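Local coordinates for TLR1789 protein (Thermosynechococcus elongatus, PDB 2X8X) that probably helps insert beta-barrel proteins into the cyanobacterial outer membrane, as other Omp85 proteins do, this chain being its N-terminal part of three POTRA domains, at residues K4-E9 with G32-R37; V26-P31 with Q41-A46. All coordinates share one frame; numbering follows the deposited sequence.

Contact 1 of 2, residues K4-E9 with G32-R37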
ATOM      1  N   LYS A   4      21.024  -3.501  37.380  1.00 41.95           N
ATOM      2  CA  LYS A   4      21.174  -4.756  36.646  1.00 39.38           C
ATOM      3  C   LYS A   4      20.530  -5.889  37.462  1.00 37.39           C
ATOM      4  O   LYS A   4      20.660  -5.889  38.664  1.00 38.00           O
ATOM      5  CB  LYS A   4      22.680  -5.044  36.503  1.00 39.41           C
ATOM      6  CG  LYS A   4      23.466  -4.252  35.410  1.00 40.89           C
ATOM      7  CD  LYS A   4      25.011  -4.450  35.553  1.00 43.12           C
ATOM      8  CE  LYS A   4      25.793  -4.355  34.197  1.00 44.99           C
ATOM      9  NZ  LYS A   4      27.223  -4.922  34.212  1.00 44.91           N
ATOM     10  N   VAL A   5      19.861  -6.860  36.840  1.00 35.00           N
ATOM     11  CA  VAL A   5      19.261  -8.014  37.560  1.00 32.44           C
ATOM     12  C   VAL A   5      19.658  -9.337  36.913  1.00 31.11           C
ATOM     13  O   VAL A   5      19.678  -9.445  35.690  1.00 30.24           O
ATOM     14  CB  VAL A   5      17.688  -7.998  37.532  1.00 33.44           C
ATOM     15  CG1 VAL A   5      17.129  -9.124  38.402  1.00 32.10           C
ATOM     16  CG2 VAL A   5      17.119  -6.636  37.959  1.00 32.61           C
ATOM     17  N   LEU A   6      19.944 -10.348  37.719  1.00 29.46           N
ATOM     18  CA  LEU A   6      20.208 -11.709  37.204  1.00 29.26           C
ATOM     19  C   LEU A   6      18.943 -12.562  36.964  1.00 29.27           C
ATOM     20  O   LEU A   6      18.112 -12.703  37.868  1.00 30.20           O
ATOM     21  CB  LEU A   6      21.204 -12.448  38.114  1.00 28.40           C
ATOM     22  CG  LEU A   6      21.552 -13.923  37.829  1.00 28.25           C
ATOM     23  CD1 LEU A   6      22.434 -14.050  36.587  1.00 28.99           C
ATOM     24  CD2 LEU A   6      22.237 -14.598  39.021  1.00 24.70           C
ATOM     25  N   ILE A   7      18.838 -13.186  35.791  1.00 28.24           N
ATOM     26  CA  ILE A   7      17.635 -13.887  35.338  1.00 27.94           C
ATOM     27  C   ILE A   7      17.778 -15.380  35.563  1.00 28.03           C
ATOM     28  O   ILE A   7      18.810 -15.943  35.217  1.00 28.33           O
ATOM     29  CB  ILE A   7      17.379 -13.626  33.785  1.00 28.87           C
ATOM     30  CG1 ILE A   7      17.348 -12.127  33.465  1.00 26.96           C
ATOM     31  CG2 ILE A   7      16.087 -14.343  33.258  1.00 27.33           C
ATOM     32  CD1 ILE A   7      16.516 -11.269  34.450  1.00 28.26           C
ATOM     33  N   ALA A   8      16.755 -16.020  36.155  1.00 27.80           N
ATOM     34  CA  ALA A   8      16.727 -17.495  36.343  1.00 26.85           C
ATOM     35  C   ALA A   8      16.011 -18.298  35.247  1.00 27.17           C
ATOM     36  O   ALA A   8      16.417 -19.438  34.943  1.00 26.46           O
ATOM     37  CB  ALA A   8      16.139 -17.858  37.693  1.00 26.99           C
ATOM     38  N   GLU A   9      14.916 -17.752  34.687  1.00 26.71           N
ATOM     39  CA  GLU A   9      14.208 -18.425  33.577  1.00 26.86           C
ATOM     40  C   GLU A   9      13.586 -17.398  32.667  1.00 26.50           C
ATOM     41  O   GLU A   9      13.279 -16.259  33.057  1.00 24.68           O
ATOM     42  CB  GLU A   9      13.171 -19.510  34.019  1.00 27.57           C
ATOM     43  CG  GLU A   9      11.893 -19.008  34.702  1.00 31.64           C
ATOM     44  CD  GLU A   9      11.038 -20.135  35.420  1.00 38.59           C
ATOM     45  OE1 GLU A   9      10.306 -20.861  34.700  1.00 38.68           O
ATOM     46  OE2 GLU A   9      11.079 -20.286  36.691  1.00 41.62           O
ATOM     47  N   GLY A  32      20.494 -17.087  33.329  1.00 26.25           N
ATOM     48  CA  GLY A  32      21.906 -16.948  33.687  1.00 27.15           C
ATOM     49  C   GLY A  32      22.519 -15.619  33.280  1.00 27.55           C
ATOM     50  O   GLY A  32      23.681 -15.339  33.633  1.00 28.16           O
ATOM     51  N   SER A  33      21.741 -14.801  32.552  1.00 27.72           N
ATOM     52  CA  SER A  33      22.235 -13.533  32.031  1.00 27.83           C
ATOM     53  C   SER A  33      21.774 -12.397  32.940  1.00 27.58           C
ATOM     54  O   SER A  33      20.762 -12.529  33.639  1.00 27.32           O
ATOM     55  CB  SER A  33      21.846 -13.338  30.547  1.00 27.94           C
ATOM     56  OG  SER A  33      20.603 -12.676  30.417  1.00 30.12           O
ATOM     57  N   THR A  34      22.563 -11.322  32.980  1.00 27.51           N
ATOM     58  CA  THR A  34      22.238 -10.092  33.706  1.00 27.92           C
ATOM     59  C   THR A  34      21.617  -9.079  32.739  1.00 29.65           C
ATOM     60  O   THR A  34      22.205  -8.781  31.711  1.00 30.82           O
ATOM     61  CB  THR A  34      23.550  -9.487  34.283  1.00 28.56           C
ATOM     62  OG1 THR A  34      24.180 -10.413  35.211  1.00 25.11           O
ATOM     63  CG2 THR A  34      23.323  -8.137  34.971  1.00 27.03           C
ATOM     64  N   THR A  35      20.450  -8.543  33.058  1.00 30.33           N
ATOM     65  CA  THR A  35      19.797  -7.578  32.187  1.00 31.66           C
ATOM     66  C   THR A  35      19.421  -6.240  32.898  1.00 31.57           C
ATOM     67  O   THR A  35      19.411  -6.154  34.150  1.00 30.80           O
ATOM     68  CB  THR A  35      18.579  -8.233  31.467  1.00 32.49           C
ATOM     69  OG1 THR A  35      18.039  -7.329  30.500  1.00 34.05           O
ATOM     70  CG2 THR A  35      17.431  -8.586  32.451  1.00 35.20           C
ATOM     71  N   THR A  36      19.152  -5.196  32.111  1.00 30.23           N
ATOM     72  CA  THR A  36      18.494  -3.977  32.617  1.00 29.77           C
ATOM     73  C   THR A  36      17.078  -3.814  31.985  1.00 29.59           C
ATOM     74  O   THR A  36      16.694  -4.575  31.064  1.00 28.24           O
ATOM     75  CB  THR A  36      19.344  -2.711  32.324  1.00 29.78           C
ATOM     76  OG1 THR A  36      19.502  -2.549  30.919  1.00 29.36           O
ATOM     77  CG2 THR A  36      20.737  -2.815  32.940  1.00 30.89           C
ATOM     78  N   ARG A  37      16.320  -2.825  32.475  1.00 29.46           N
ATOM     79  CA  ARG A  37      15.028  -2.403  31.867  1.00 28.77           C
ATOM     80  C   ARG A  37      15.157  -2.120  30.346  1.00 28.51           C
ATOM     81  O   ARG A  37      14.387  -2.653  29.536  1.00 27.65           O
ATOM     82  CB  ARG A  37      14.464  -1.151  32.566  1.00 28.58           C
TER
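Gly32 opens the pairing by giving its N-H to Ile7 O over 2.8 Å, the donor lying 26° off the carbonyl plane. Its phi of 98° with psi near zero is a backbone shape that suits glycine, since a side chain here would run into the carbonyl oxygen of the residue before. Leu6 bends over the same residue, its CD1 3.5 Å from Gly32 O. Ser33 contributes its carbonyl: the N-H of Ile7 reaches Ser33 O at 3.0 Å, nearly along the C=O axis, while the hydroxyl bonds back to Arg30 O. Thr34 faces Leu6 in an antiparallel non-hydrogen-bonded pair. Its methyl CG2, anti to the backbone N (OG1 at chi1 -61°), meets the base of the Lys4 side chain, 3.5 Å from Lys4 CB, before the extended lysine leads away. Thr35 and Val5 form the hydrogen-bonded pair, with Val5 N to Thr35 O at 2.8 Å in the carbonyl plane and Thr35 N to Val5 O at 2.9 Å. With OG1 of Thr35 turned anti to its own nitrogen and bonded to Thr36 O, CG2 sits between the two backbone branches and presses obliquely on Ile7 CD1 at 3.5 Å, a tight fit. Thr36, at the N-cap position of helix 37-48, adds a looser methyl contact with Lys4 CG and bonds through OG1 to Gln39. Through these two antiparallel bridges the short strand 34-35 joins the first POTRA sheet as an outermost strand within this chain. On its other flank strand 5-13 runs parallel to strand 66-75, where Val5 touches Val67 and Ile7 touches Ile69. Thr29, in the loop after helix 17-26, packs on both Ile7 and Thr35, and helix 37-48 follows directly from the edge strand.

Contact 2 of 2, residues V26-P31 with Q41-A46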
ATOM      1  N   VAL A  26      15.512 -14.398  18.766  1.00 30.18           N
ATOM      2  CA  VAL A  26      15.734 -12.961  18.527  1.00 28.70           C
ATOM      3  C   VAL A  26      16.027 -12.157  19.808  1.00 28.08           C
ATOM      4  O   VAL A  26      16.547 -11.072  19.752  1.00 28.28           O
ATOM      5  CB  VAL A  26      14.557 -12.295  17.728  1.00 28.09           C
ATOM      6  CG1 VAL A  26      14.240 -13.059  16.445  1.00 29.13           C
ATOM      7  CG2 VAL A  26      13.335 -12.262  18.533  1.00 26.62           C
ATOM      8  N   ILE A  27      15.695 -12.683  20.960  1.00 28.08           N
ATOM      9  CA  ILE A  27      15.948 -11.943  22.214  1.00 29.48           C
ATOM     10  C   ILE A  27      17.372 -12.228  22.695  1.00 30.93           C
ATOM     11  O   ILE A  27      17.983 -13.227  22.284  1.00 31.75           O
ATOM     12  CB  ILE A  27      14.939 -12.306  23.338  1.00 28.49           C
ATOM     13  CG1 ILE A  27      15.180 -13.753  23.799  1.00 27.45           C
ATOM     14  CG2 ILE A  27      13.462 -11.929  22.868  1.00 25.93           C
ATOM     15  CD1 ILE A  27      14.097 -14.412  24.685  1.00 30.75           C
ATOM     16  N   SER A  28      17.918 -11.360  23.536  1.00 30.91           N
ATOM     17  CA  SER A  28      19.231 -11.656  24.050  1.00 32.43           C
ATOM     18  C   SER A  28      19.142 -12.154  25.484  1.00 31.98           C
ATOM     19  O   SER A  28      20.106 -12.689  25.989  1.00 32.48           O
ATOM     20  CB  SER A  28      20.160 -10.436  23.928  1.00 33.07           C
ATOM     21  OG  SER A  28      19.571  -9.334  24.641  1.00 38.73           O
ATOM     22  N   THR A  29      18.003 -11.945  26.149  1.00 31.49           N
ATOM     23  CA  THR A  29      17.862 -12.339  27.551  1.00 31.55           C
ATOM     24  C   THR A  29      17.700 -13.863  27.650  1.00 31.13           C
ATOM     25  O   THR A  29      16.805 -14.472  27.013  1.00 32.41           O
ATOM     26  CB  THR A  29      16.718 -11.560  28.282  1.00 31.88           C
ATOM     27  OG1 THR A  29      16.890 -10.132  28.087  1.00 33.18           O
ATOM     28  CG2 THR A  29      16.772 -11.868  29.775  1.00 32.29           C
ATOM     29  N   ARG A  30      18.614 -14.456  28.414  1.00 30.20           N
ATOM     30  CA  ARG A  30      18.712 -15.890  28.692  1.00 29.60           C
ATOM     31  C   ARG A  30      18.696 -16.132  30.214  1.00 26.92           C
ATOM     32  O   ARG A  30      18.996 -15.231  30.984  1.00 24.33           O
ATOM     33  CB  ARG A  30      20.046 -16.489  28.156  1.00 30.53           C
ATOM     34  CG  ARG A  30      20.443 -16.176  26.669  1.00 35.25           C
ATOM     35  CD  ARG A  30      19.586 -16.962  25.666  1.00 39.76           C
ATOM     36  NE  ARG A  30      19.687 -16.433  24.293  1.00 44.71           N
ATOM     37  CZ  ARG A  30      18.679 -16.383  23.405  1.00 46.29           C
ATOM     38  NH1 ARG A  30      17.443 -16.819  23.737  1.00 42.22           N
ATOM     39  NH2 ARG A  30      18.908 -15.873  22.173  1.00 47.61           N
ATOM     40  N   PRO A  31      18.352 -17.372  30.628  1.00 26.92           N
ATOM     41  CA  PRO A  31      18.599 -17.810  32.012  1.00 26.85           C
ATOM     42  C   PRO A  31      20.100 -17.735  32.239  1.00 26.52           C
ATOM     43  O   PRO A  31      20.875 -18.214  31.398  1.00 25.65           O
ATOM     44  CB  PRO A  31      18.136 -19.286  32.023  1.00 26.92           C
ATOM     45  CG  PRO A  31      17.296 -19.454  30.732  1.00 28.02           C
ATOM     46  CD  PRO A  31      17.904 -18.496  29.768  1.00 27.46           C
ATOM     47  N   GLN A  41      13.350  -3.934  27.116  1.00 26.81           N
ATOM     48  CA  GLN A  41      12.711  -3.063  26.110  1.00 27.28           C
ATOM     49  C   GLN A  41      13.259  -3.336  24.678  1.00 25.90           C
ATOM     50  O   GLN A  41      12.478  -3.567  23.784  1.00 24.17           O
ATOM     51  CB  GLN A  41      12.810  -1.552  26.534  1.00 27.53           C
ATOM     52  CG  GLN A  41      12.111  -0.554  25.575  1.00 31.71           C
ATOM     53  CD  GLN A  41      10.633  -0.936  25.262  1.00 34.62           C
ATOM     54  OE1 GLN A  41       9.867  -1.291  26.168  1.00 33.31           O
ATOM     55  NE2 GLN A  41      10.245  -0.872  23.966  1.00 37.78           N
ATOM     56  N   GLN A  42      14.578  -3.374  24.482  1.00 26.07           N
ATOM     57  CA  GLN A  42      15.174  -3.781  23.200  1.00 26.08           C
ATOM     58  C   GLN A  42      14.774  -5.160  22.766  1.00 25.41           C
ATOM     59  O   GLN A  42      14.555  -5.348  21.575  1.00 23.09           O
ATOM     60  CB  GLN A  42      16.716  -3.722  23.200  1.00 25.58           C
ATOM     61  CG  GLN A  42      17.292  -2.306  23.433  1.00 28.99           C
ATOM     62  CD  GLN A  42      18.763  -2.262  24.076  1.00 33.25           C
ATOM     63  OE1 GLN A  42      19.417  -3.302  24.327  1.00 34.10           O
ATOM     64  NE2 GLN A  42      19.246  -1.042  24.327  1.00 33.06           N
ATOM     65  N   ASP A  43      14.696  -6.140  23.694  1.00 26.63           N
ATOM     66  CA  ASP A  43      14.142  -7.494  23.351  1.00 26.43           C
ATOM     67  C   ASP A  43      12.691  -7.459  22.824  1.00 25.87           C
ATOM     68  O   ASP A  43      12.356  -8.174  21.864  1.00 26.40           O
ATOM     69  CB  ASP A  43      14.226  -8.518  24.514  1.00 28.05           C
ATOM     70  CG  ASP A  43      15.682  -8.989  24.817  1.00 30.42           C
ATOM     71  OD1 ASP A  43      16.608  -8.948  23.931  1.00 31.00           O
ATOM     72  OD2 ASP A  43      15.895  -9.422  25.968  1.00 35.97           O
ATOM     73  N   THR A  44      11.832  -6.657  23.440  1.00 26.13           N
ATOM     74  CA  THR A  44      10.460  -6.559  22.928  1.00 24.16           C
ATOM     75  C   THR A  44      10.451  -5.848  21.540  1.00 23.41           C
ATOM     76  O   THR A  44       9.664  -6.213  20.654  1.00 22.18           O
ATOM     77  CB  THR A  44       9.429  -5.807  23.871  1.00 25.65           C
ATOM     78  OG1 THR A  44       9.669  -4.393  23.858  1.00 25.38           O
ATOM     79  CG2 THR A  44       9.392  -6.366  25.295  1.00 25.59           C
ATOM     80  N   ASN A  45      11.319  -4.851  21.378  1.00 22.11           N
ATOM     81  CA  ASN A  45      11.493  -4.249  20.021  1.00 20.33           C
ATOM     82  C   ASN A  45      11.903  -5.288  18.988  1.00 20.28           C
ATOM     83  O   ASN A  45      11.358  -5.342  17.897  1.00 21.51           O
ATOM     84  CB  ASN A  45      12.579  -3.201  20.005  1.00 19.75           C
ATOM     85  CG  ASN A  45      12.275  -2.003  20.818  1.00 20.05           C
ATOM     86  OD1 ASN A  45      13.193  -1.220  21.117  1.00 19.46           O
ATOM     87  ND2 ASN A  45      11.030  -1.801  21.168  1.00 18.78           N
ATOM     88  N   ALA A  46      12.907  -6.105  19.292  1.00 20.92           N
ATOM     89  CA  ALA A  46      13.350  -7.173  18.343  1.00 22.37           C
ATOM     90  C   ALA A  46      12.290  -8.181  17.995  1.00 21.71           C
ATOM     91  O   ALA A  46      12.197  -8.622  16.847  1.00 24.21           O
ATOM     92  CB  ALA A  46      14.622  -7.904  18.888  1.00 22.15           C
TER
HETATM   93  O   HOH W   1      17.464  -8.560  21.293  1.00 42.49           O
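Asp43 points its carboxylate from helix 37-48 of the first POTRA domain into the loop at Ile27, Ser28 and Thr29, between helix 17-26 and strand 34-35. Its CG lies beside the backbone N, anti to the carbonyl carbon (chi1 -71°), which carries the carboxylate toward the loop. OD1 takes the Ser28 N-H at 2.8 Å in a nearly straight bond of 168°, met from above the carboxylate plane, and also Ser28 OG at 3.1 Å on its syn lone pair. OD2 faces Thr29, whose side chain crosses that of Asp43 at about a right angle; the modelled separation of Thr29 OG1 from OD2 is very short, so its exact value is doubtful. The Thr29 N-H adds a longer, more bent bond to OD2, 3.3 Å. Ile27 crosses the aspartate likewise near a right angle, its CB 3.7 Å from Asp43 CG; both residues touch Phe71 of strand 66-75. Farther along the helix, Ala46 CB rests 3.8 Å from Val26 O. A water donates to both Val26 O and Asp43 OD1. With two backbone N-H groups, the Ser28 hydroxyl and a water directed at it, the buried carboxylate is well compensated, which would tend to favour its ionised form and hold loop to helix.

In the fold
Contacts 1 and 2 lie in the first POTRA domain with centres about 11 Å apart, and their segments alternate along the chain: 26-31 runs directly into 32-37, which in turn leads into the helix carrying 41-46. Thr29 joins them, its CG2 3.7 Å from Ile7 CG1 while its backbone N-H is given to Asp43 OD2. Pro31 CB packs 3.4 Å from Ala8 O, and Arg30 O lies 3.6 Å from Ile7 CB. Contact 1 sets the edge of the sheet, whereas contact 2 ties the loop leading to that edge to the helix leaving it. Their centres are about 41 and 30 Å, respectively, from the centre of the chain.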